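Local coordinates for protein putative oxidoreductase (Thermus thermophilus, PDB 2ISM) that is a putative oxidoreductase with a beta-propeller fold and a bound calcium ion, at residues D232-I237 / G278-A283; Q205-H210 / G214-S219. One frame throughout, in Å; residues are numbered along the deposited sequence.

How the contacts relate
Both contacts lie on the same side of the chain's centre, with their own centres about 7 Å apart. Contact 2 comes first along the chain, and both its segments precede those of contact 1. It is the hairpin of strands 208-209 and 216-220, which starts one four-stranded antiparallel sheet of the propeller. Strand 232-237 is the next strand of that sheet, pairing with 216-220 through probable hydrogen bonds from N235 N to S218 O (2.7 Å) and from I237 N to L216 O (2.8 Å). Contact 1 then leaves the sheet and reaches strand 279-284 of the following one. Contact 2 is thus pairing within a blade, and contact 1 is packing between neighbouring blades.

Contact 1 of 2, residues D232-I237 / G278-A283; sequences DEVNLI and GDLYVA. With CA (calcium ion), chain E.
V234 meets L280 and V282 through methyl groups alone. Its CG1 lies 4.0 Å from L280 CD2, and its CG2 lies 4.2 Å from V282 CG2. The isopropyl group thus uses one branch for each partner. With chi1 at 174°, CG1 stands opposite the backbone N and CG2 stands next to that N; this rotation aims CG1 at L280 and CG2 at V282. V234 passes alongside both partners, its side chain running the opposite way to theirs. All three residues are buried, but the shared surface is small.

No hydrogen bond links the two segments. The CA atoms of V234 and V282 are 8.7 Å apart, too far for strand pairing. This is the face-to-face packing of adjacent blades in a beta-propeller: strand 232-237 belongs to one four-stranded sheet and strand 279-284 to the next. L273 and F275, on strand 270-276, also touch L280, and P270 touches V282.

Metal binding occupies the other side of strand 232-237. E233 chelates the calcium ion with both carboxylate oxygens, OE1 at 2.9 Å and OE2 at 2.7 Å from the metal. With chi2 at 175° the chain runs straight past CG, which brings the carboxylate to the ion. Four waters bind the calcium as well, and the backbone O of Y243 completes the set.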
ATOM      1  N   ASP B 232      21.624 -15.521   6.103  1.00 18.62           N
ATOM      2  CA  ASP B 232      20.897 -15.372   4.855  1.00 20.52           C
ATOM      3  C   ASP B 232      20.882 -13.858   4.702  1.00 20.97           C
ATOM      4  O   ASP B 232      21.014 -13.132   5.693  1.00 19.52           O
ATOM      5  CB  ASP B 232      19.488 -15.935   5.002  1.00 26.48           C
ATOM      6  CG  ASP B 232      19.495 -17.416   5.332  1.00 21.52           C
ATOM      7  OD1 ASP B 232      19.721 -18.234   4.416  1.00 20.58           O
ATOM      8  OD2 ASP B 232      19.287 -17.758   6.511  1.00 26.74           O
ATOM      9  N   GLU B 233      20.701 -13.363   3.487  1.00 18.26           N
ATOM     10  CA  GLU B 233      20.778 -11.924   3.307  1.00 20.01           C
ATOM     11  C   GLU B 233      19.923 -11.277   2.236  1.00 18.62           C
ATOM     12  O   GLU B 233      19.282 -11.942   1.427  1.00 15.55           O
ATOM     13  CB  GLU B 233      22.236 -11.577   3.031  1.00 26.69           C
ATOM     14  CG  GLU B 233      22.877 -12.604   2.109  1.00 26.52           C
ATOM     15  CD  GLU B 233      24.291 -12.267   1.702  1.00 26.55           C
ATOM     16  OE1 GLU B 233      25.198 -12.287   2.561  1.00 27.51           O
ATOM     17  OE2 GLU B 233      24.491 -11.987   0.505  1.00 24.69           O
ATOM     18  N   VAL B 234      19.925  -9.950   2.273  1.00 14.79           N
ATOM     19  CA  VAL B 234      19.243  -9.121   1.295  1.00 15.70           C
ATOM     20  C   VAL B 234      20.367  -8.209   0.830  1.00 16.40           C
ATOM     21  O   VAL B 234      21.035  -7.569   1.651  1.00 15.87           O
ATOM     22  CB  VAL B 234      18.130  -8.259   1.907  1.00 15.12           C
ATOM     23  CG1 VAL B 234      17.571  -7.320   0.837  1.00 10.27           C
ATOM     24  CG2 VAL B 234      17.024  -9.144   2.464  1.00 18.43           C
ATOM     25  N   ASN B 235      20.584  -8.168  -0.480  1.00 14.51           N
ATOM     26  CA  ASN B 235      21.647  -7.356  -1.057  1.00 15.21           C
ATOM     27  C   ASN B 235      21.121  -6.261  -1.976  1.00 16.27           C
ATOM     28  O   ASN B 235      20.065  -6.400  -2.596  1.00 11.81           O
ATOM     29  CB  ASN B 235      22.610  -8.241  -1.866  1.00  9.81           C
ATOM     30  CG  ASN B 235      23.335  -9.262  -1.014  1.00 14.52           C
ATOM     31  OD1 ASN B 235      23.140 -10.472  -1.163  1.00 17.42           O
ATOM     32  ND2 ASN B 235      24.182  -8.783  -0.118  1.00 12.09           N
ATOM     33  N   LEU B 236      21.869  -5.164  -2.044  1.00 12.84           N
ATOM     34  CA  LEU B 236      21.549  -4.053  -2.928  1.00 13.74           C
ATOM     35  C   LEU B 236      22.509  -4.329  -4.078  1.00 14.92           C
ATOM     36  O   LEU B 236      23.725  -4.172  -3.935  1.00 16.82           O
ATOM     37  CB  LEU B 236      21.875  -2.712  -2.257  1.00 18.57           C
ATOM     38  CG  LEU B 236      21.704  -1.436  -3.090  1.00 28.82           C
ATOM     39  CD1 LEU B 236      20.330  -1.413  -3.732  1.00 26.62           C
ATOM     40  CD2 LEU B 236      21.892  -0.212  -2.194  1.00 26.95           C
ATOM     41  N   ILE B 237      21.960  -4.760  -5.209  1.00 14.36           N
ATOM     42  CA  ILE B 237      22.764  -5.125  -6.372  1.00 12.95           C
ATOM     43  C   ILE B 237      23.178  -3.970  -7.275  1.00 14.28           C
ATOM     44  O   ILE B 237      22.338  -3.213  -7.761  1.00 15.98           O
ATOM     45  CB  ILE B 237      22.010  -6.172  -7.248  1.00  9.20           C
ATOM     46  CG1 ILE B 237      21.527  -7.340  -6.378  1.00 14.24           C
ATOM     47  CG2 ILE B 237      22.925  -6.692  -8.355  1.00 11.28           C
ATOM     48  CD1 ILE B 237      22.634  -8.125  -5.718  1.00 11.70           C
ATOM     49  N   GLY B 278       6.003   1.147   0.595  1.00 26.90           N
ATOM     50  CA  GLY B 278       7.199   1.791   1.102  1.00 27.20           C
ATOM     51  C   GLY B 278       8.151   0.916   1.894  1.00 28.52           C
ATOM     52  O   GLY B 278       9.205   1.383   2.325  1.00 33.72           O
ATOM     53  N   ASP B 279       7.791  -0.347   2.090  1.00 23.32           N
ATOM     54  CA  ASP B 279       8.647  -1.259   2.837  1.00 21.19           C
ATOM     55  C   ASP B 279       9.079  -2.435   1.967  1.00 18.71           C
ATOM     56  O   ASP B 279       8.473  -2.708   0.932  1.00 20.49           O
ATOM     57  CB  ASP B 279       7.915  -1.782   4.077  1.00 24.86           C
ATOM     58  CG  ASP B 279       7.522  -0.670   5.032  1.00 33.90           C
ATOM     59  OD1 ASP B 279       8.405   0.126   5.418  1.00 28.69           O
ATOM     60  OD2 ASP B 279       6.329  -0.596   5.398  1.00 40.62           O
ATOM     61  N   LEU B 280      10.129  -3.122   2.395  1.00 20.67           N
ATOM     62  CA  LEU B 280      10.638  -4.271   1.659  1.00 18.93           C
ATOM     63  C   LEU B 280      10.182  -5.539   2.368  1.00 20.82           C
ATOM     64  O   LEU B 280      10.550  -5.776   3.518  1.00 23.27           O
ATOM     65  CB  LEU B 280      12.168  -4.221   1.599  1.00 15.27           C
ATOM     66  CG  LEU B 280      12.898  -5.317   0.814  1.00 15.55           C
ATOM     67  CD1 LEU B 280      12.250  -5.500  -0.552  1.00 15.82           C
ATOM     68  CD2 LEU B 280      14.372  -4.941   0.668  1.00 13.52           C
ATOM     69  N   TYR B 281       9.371  -6.343   1.685  1.00 19.73           N
ATOM     70  CA  TYR B 281       8.866  -7.586   2.261  1.00 14.64           C
ATOM     71  C   TYR B 281       9.685  -8.773   1.784  1.00 17.59           C
ATOM     72  O   TYR B 281      10.017  -8.866   0.604  1.00 15.31           O
ATOM     73  CB  TYR B 281       7.400  -7.780   1.881  1.00 18.65           C
ATOM     74  CG  TYR B 281       6.462  -6.844   2.606  1.00 23.33           C
ATOM     75  CD1 TYR B 281       5.569  -7.329   3.564  1.00 26.35           C
ATOM     76  CD2 TYR B 281       6.476  -5.473   2.351  1.00 23.10           C
ATOM     77  CE1 TYR B 281       4.713  -6.475   4.250  1.00 24.31           C
ATOM     78  CE2 TYR B 281       5.623  -4.607   3.035  1.00 25.39           C
ATOM     79  CZ  TYR B 281       4.746  -5.117   3.982  1.00 27.46           C
ATOM     80  OH  TYR B 281       3.899  -4.272   4.659  1.00 30.86           O
ATOM     81  N   VAL B 282       9.998  -9.682   2.700  1.00 14.70           N
ATOM     82  CA  VAL B 282      10.795 -10.853   2.366  1.00 14.53           C
ATOM     83  C   VAL B 282      10.115 -12.139   2.823  1.00 14.36           C
ATOM     84  O   VAL B 282       9.888 -12.335   4.016  1.00 14.63           O
ATOM     85  CB  VAL B 282      12.193 -10.771   3.020  1.00 13.83           C
ATOM     86  CG1 VAL B 282      13.036 -11.982   2.626  1.00 16.55           C
ATOM     87  CG2 VAL B 282      12.879  -9.484   2.596  1.00 18.29           C
ATOM     88  N   ALA B 283       9.796 -13.010   1.869  1.00 12.38           N
ATOM     89  CA  ALA B 283       9.153 -14.281   2.181  1.00 16.65           C
ATOM     90  C   ALA B 283      10.160 -15.196   2.865  1.00 15.39           C
ATOM     91  O   ALA B 283      11.309 -15.298   2.438  1.00 17.23           O
ATOM     92  CB  ALA B 283       8.628 -14.938   0.902  1.00 16.08           C
TER
HETATM   93 CA    CA E1001      27.208 -12.132   0.526  1.00 21.94          CA
HETATM   94  O   HOH W   1      29.031 -11.250   2.353  1.00 28.74           O
HETATM   95  O   HOH W   2      26.603  -9.434   0.381  1.00 19.22           O
HETATM   96  O   HOH W   3      26.429 -13.359  -1.718  1.00 21.64           O
HETATM   97  O   HOH W   4      28.339 -14.640   1.033  1.00 26.77           O

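Contact 2 of 2, residues Q205-H210 / G214-S219; sequences QGLAWH and GELFSS
The W209 indole has L216 CD1 over one face and, in plane at its edge, G214 O, 3.3 Å from W209 CD1. Y149 meets it edge-to-face. The methyl makes a CH-pi contact 3.7 Å from the five-membered ring's centroid, offset toward the rim. W209 CG is anti to the carbonyl carbon (chi1 -74°), and the ring reaches back over L216. L216 CD1 also touches L207 CD2. A208 O lies in plane at the F217 ring edge, while H210 CB approaches CE2 obliquely. CE2 lies at the edge of the H210 ring, which stacks with W302. F275 of the next blade meets F217 edge-to-face.

These residues form an antiparallel beta hairpin, the first two strands of a propeller blade. A208 and F217 are its hydrogen-bonded pair: F217 N to A208 O is 2.7 Å, nearly straight along the carbonyl, and A208 N to F217 O is 2.9 Å. W209 and L216 are the neighbouring non-hydrogen-bonded pair.

Toward the turn, H210 N bonds to E215 O and G214 N to H210 O. At the far end, S218 OG donates to G206 O (2.8 Å) in the carbonyl plane. Q205 N binds S219 O, which G206 N also reaches weakly.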
ATOM      1  N   GLN B 205      17.437 -16.175  -4.925  1.00 11.98           N
ATOM      2  CA  GLN B 205      16.137 -16.510  -5.501  1.00 10.94           C
ATOM      3  C   GLN B 205      15.209 -15.306  -5.615  1.00 11.98           C
ATOM      4  O   GLN B 205      14.133 -15.393  -6.204  1.00 11.10           O
ATOM      5  CB  GLN B 205      15.557 -17.754  -4.829  1.00 10.79           C
ATOM      6  CG  GLN B 205      16.413 -19.009  -4.978  1.00 11.93           C
ATOM      7  CD  GLN B 205      15.783 -20.218  -4.306  1.00 18.40           C
ATOM      8  OE1 GLN B 205      14.978 -20.077  -3.386  1.00 21.08           O
ATOM      9  NE2 GLN B 205      16.158 -21.413  -4.755  1.00 20.60           N
ATOM     10  N   GLY B 206      15.633 -14.180  -5.054  1.00 11.77           N
ATOM     11  CA  GLY B 206      14.819 -12.981  -5.114  1.00 11.87           C
ATOM     12  C   GLY B 206      15.296 -11.804  -5.940  1.00 10.54           C
ATOM     13  O   GLY B 206      16.494 -11.555  -6.041  1.00 11.66           O
ATOM     14  N   LEU B 207      14.348 -11.088  -6.540  1.00 13.10           N
ATOM     15  CA  LEU B 207      14.637  -9.916  -7.363  1.00 12.23           C
ATOM     16  C   LEU B 207      13.532  -8.896  -7.154  1.00 13.14           C
ATOM     17  O   LEU B 207      12.359  -9.201  -7.357  1.00 11.01           O
ATOM     18  CB  LEU B 207      14.677 -10.288  -8.848  1.00 14.68           C
ATOM     19  CG  LEU B 207      15.814 -11.158  -9.389  1.00 11.71           C
ATOM     20  CD1 LEU B 207      15.520 -11.551 -10.834  1.00 11.91           C
ATOM     21  CD2 LEU B 207      17.125 -10.398  -9.296  1.00 12.02           C
ATOM     22  N   ALA B 208      13.901  -7.683  -6.757  1.00 14.76           N
ATOM     23  CA  ALA B 208      12.916  -6.632  -6.541  1.00 13.40           C
ATOM     24  C   ALA B 208      13.548  -5.263  -6.773  1.00 11.70           C
ATOM     25  O   ALA B 208      14.692  -5.028  -6.390  1.00 13.34           O
ATOM     26  CB  ALA B 208      12.359  -6.725  -5.131  1.00 14.81           C
ATOM     27  N   TRP B 209      12.805  -4.366  -7.409  1.00 14.52           N
ATOM     28  CA  TRP B 209      13.308  -3.021  -7.684  1.00 15.16           C
ATOM     29  C   TRP B 209      12.602  -1.963  -6.841  1.00 12.64           C
ATOM     30  O   TRP B 209      11.377  -1.959  -6.728  1.00 14.81           O
ATOM     31  CB  TRP B 209      13.141  -2.696  -9.172  1.00 14.64           C
ATOM     32  CG  TRP B 209      14.128  -3.404 -10.062  1.00 13.27           C
ATOM     33  CD1 TRP B 209      15.373  -2.967 -10.417  1.00 12.26           C
ATOM     34  CD2 TRP B 209      13.959  -4.686 -10.683  1.00 11.90           C
ATOM     35  NE1 TRP B 209      15.990  -3.898 -11.224  1.00 13.90           N
ATOM     36  CE2 TRP B 209      15.146  -4.960 -11.401  1.00 12.80           C
ATOM     37  CE3 TRP B 209      12.921  -5.626 -10.702  1.00 14.17           C
ATOM     38  CZ2 TRP B 209      15.322  -6.140 -12.131  1.00 12.88           C
ATOM     39  CZ3 TRP B 209      13.097  -6.802 -11.430  1.00 15.07           C
ATOM     40  CH2 TRP B 209      14.291  -7.046 -12.135  1.00 14.76           C
ATOM     41  N   HIS B 210      13.385  -1.074  -6.238  1.00 16.50           N
ATOM     42  CA  HIS B 210      12.830  -0.006  -5.412  1.00 17.38           C
ATOM     43  C   HIS B 210      12.045   0.915  -6.350  1.00 20.21           C
ATOM     44  O   HIS B 210      12.590   1.441  -7.322  1.00 18.00           O
ATOM     45  CB  HIS B 210      13.965   0.757  -4.720  1.00 17.04           C
ATOM     46  CG  HIS B 210      13.502   1.674  -3.633  1.00 24.89           C
ATOM     47  ND1 HIS B 210      12.793   2.828  -3.883  1.00 23.30           N
ATOM     48  CD2 HIS B 210      13.642   1.601  -2.288  1.00 25.39           C
ATOM     49  CE1 HIS B 210      12.515   3.427  -2.737  1.00 25.34           C
ATOM     50  NE2 HIS B 210      13.018   2.702  -1.756  1.00 23.48           N
ATOM     51  N   GLY B 214      14.779   2.778  -8.422  1.00 23.55           N
ATOM     52  CA  GLY B 214      15.040   1.865  -9.523  1.00 22.84           C
ATOM     53  C   GLY B 214      16.166   0.905  -9.182  1.00 21.05           C
ATOM     54  O   GLY B 214      16.588   0.101 -10.014  1.00 20.09           O
ATOM     55  N   GLU B 215      16.659   0.991  -7.950  1.00 18.53           N
ATOM     56  CA  GLU B 215      17.739   0.121  -7.488  1.00 16.99           C
ATOM     57  C   GLU B 215      17.260  -1.321  -7.353  1.00 19.22           C
ATOM     58  O   GLU B 215      16.128  -1.568  -6.938  1.00 15.19           O
ATOM     59  CB  GLU B 215      18.251   0.595  -6.129  1.00 20.11           C
ATOM     60  CG  GLU B 215      19.014   1.907  -6.154  1.00 22.16           C
ATOM     61  CD  GLU B 215      19.265   2.434  -4.756  1.00 18.48           C
ATOM     62  OE1 GLU B 215      18.277   2.774  -4.074  1.00 25.84           O
ATOM     63  OE2 GLU B 215      20.441   2.498  -4.340  1.00 23.76           O
ATOM     64  N   LEU B 216      18.137  -2.266  -7.686  1.00 17.04           N
ATOM     65  CA  LEU B 216      17.809  -3.687  -7.601  1.00 17.70           C
ATOM     66  C   LEU B 216      18.213  -4.290  -6.262  1.00 14.00           C
ATOM     67  O   LEU B 216      19.326  -4.088  -5.787  1.00 12.33           O
ATOM     68  CB  LEU B 216      18.502  -4.463  -8.723  1.00 12.77           C
ATOM     69  CG  LEU B 216      18.392  -5.993  -8.646  1.00 17.26           C
ATOM     70  CD1 LEU B 216      16.929  -6.403  -8.740  1.00 15.29           C
ATOM     71  CD2 LEU B 216      19.202  -6.628  -9.768  1.00 10.88           C
ATOM     72  N   PHE B 217      17.287  -5.020  -5.656  1.00 14.50           N
ATOM     73  CA  PHE B 217      17.523  -5.683  -4.383  1.00 15.88           C
ATOM     74  C   PHE B 217      17.334  -7.171  -4.621  1.00 14.94           C
ATOM     75  O   PHE B 217      16.480  -7.571  -5.411  1.00 15.33           O
ATOM     76  CB  PHE B 217      16.521  -5.202  -3.335  1.00 13.73           C
ATOM     77  CG  PHE B 217      16.762  -3.800  -2.874  1.00 17.98           C
ATOM     78  CD1 PHE B 217      17.327  -3.555  -1.627  1.00 23.67           C
ATOM     79  CD2 PHE B 217      16.448  -2.725  -3.695  1.00 15.92           C
ATOM     80  CE1 PHE B 217      17.576  -2.249  -1.201  1.00 28.52           C
ATOM     81  CE2 PHE B 217      16.693  -1.416  -3.280  1.00 15.51           C
ATOM     82  CZ  PHE B 217      17.259  -1.180  -2.030  1.00 24.41           C
ATOM     83  N   SER B 218      18.128  -7.984  -3.936  1.00 11.96           N
ATOM     84  CA  SER B 218      18.043  -9.426  -4.096  1.00 12.68           C
ATOM     85  C   SER B 218      18.140 -10.126  -2.746  1.00 15.85           C
ATOM     86  O   SER B 218      18.705  -9.592  -1.791  1.00 14.04           O
ATOM     87  CB  SER B 218      19.176  -9.904  -5.011  1.00 11.88           C
ATOM     88  OG  SER B 218      19.162 -11.308  -5.187  1.00 14.36           O
ATOM     89  N   SER B 219      17.576 -11.325  -2.670  1.00 13.38           N
ATOM     90  CA  SER B 219      17.626 -12.106  -1.446  1.00 11.91           C
ATOM     91  C   SER B 219      18.333 -13.404  -1.781  1.00 14.00           C
ATOM     92  O   SER B 219      18.267 -13.870  -2.921  1.00 14.80           O
ATOM     93  CB  SER B 219      16.213 -12.414  -0.943  1.00 11.09           C
ATOM     94  OG  SER B 219      15.485 -13.159  -1.903  1.00 16.43           O
TER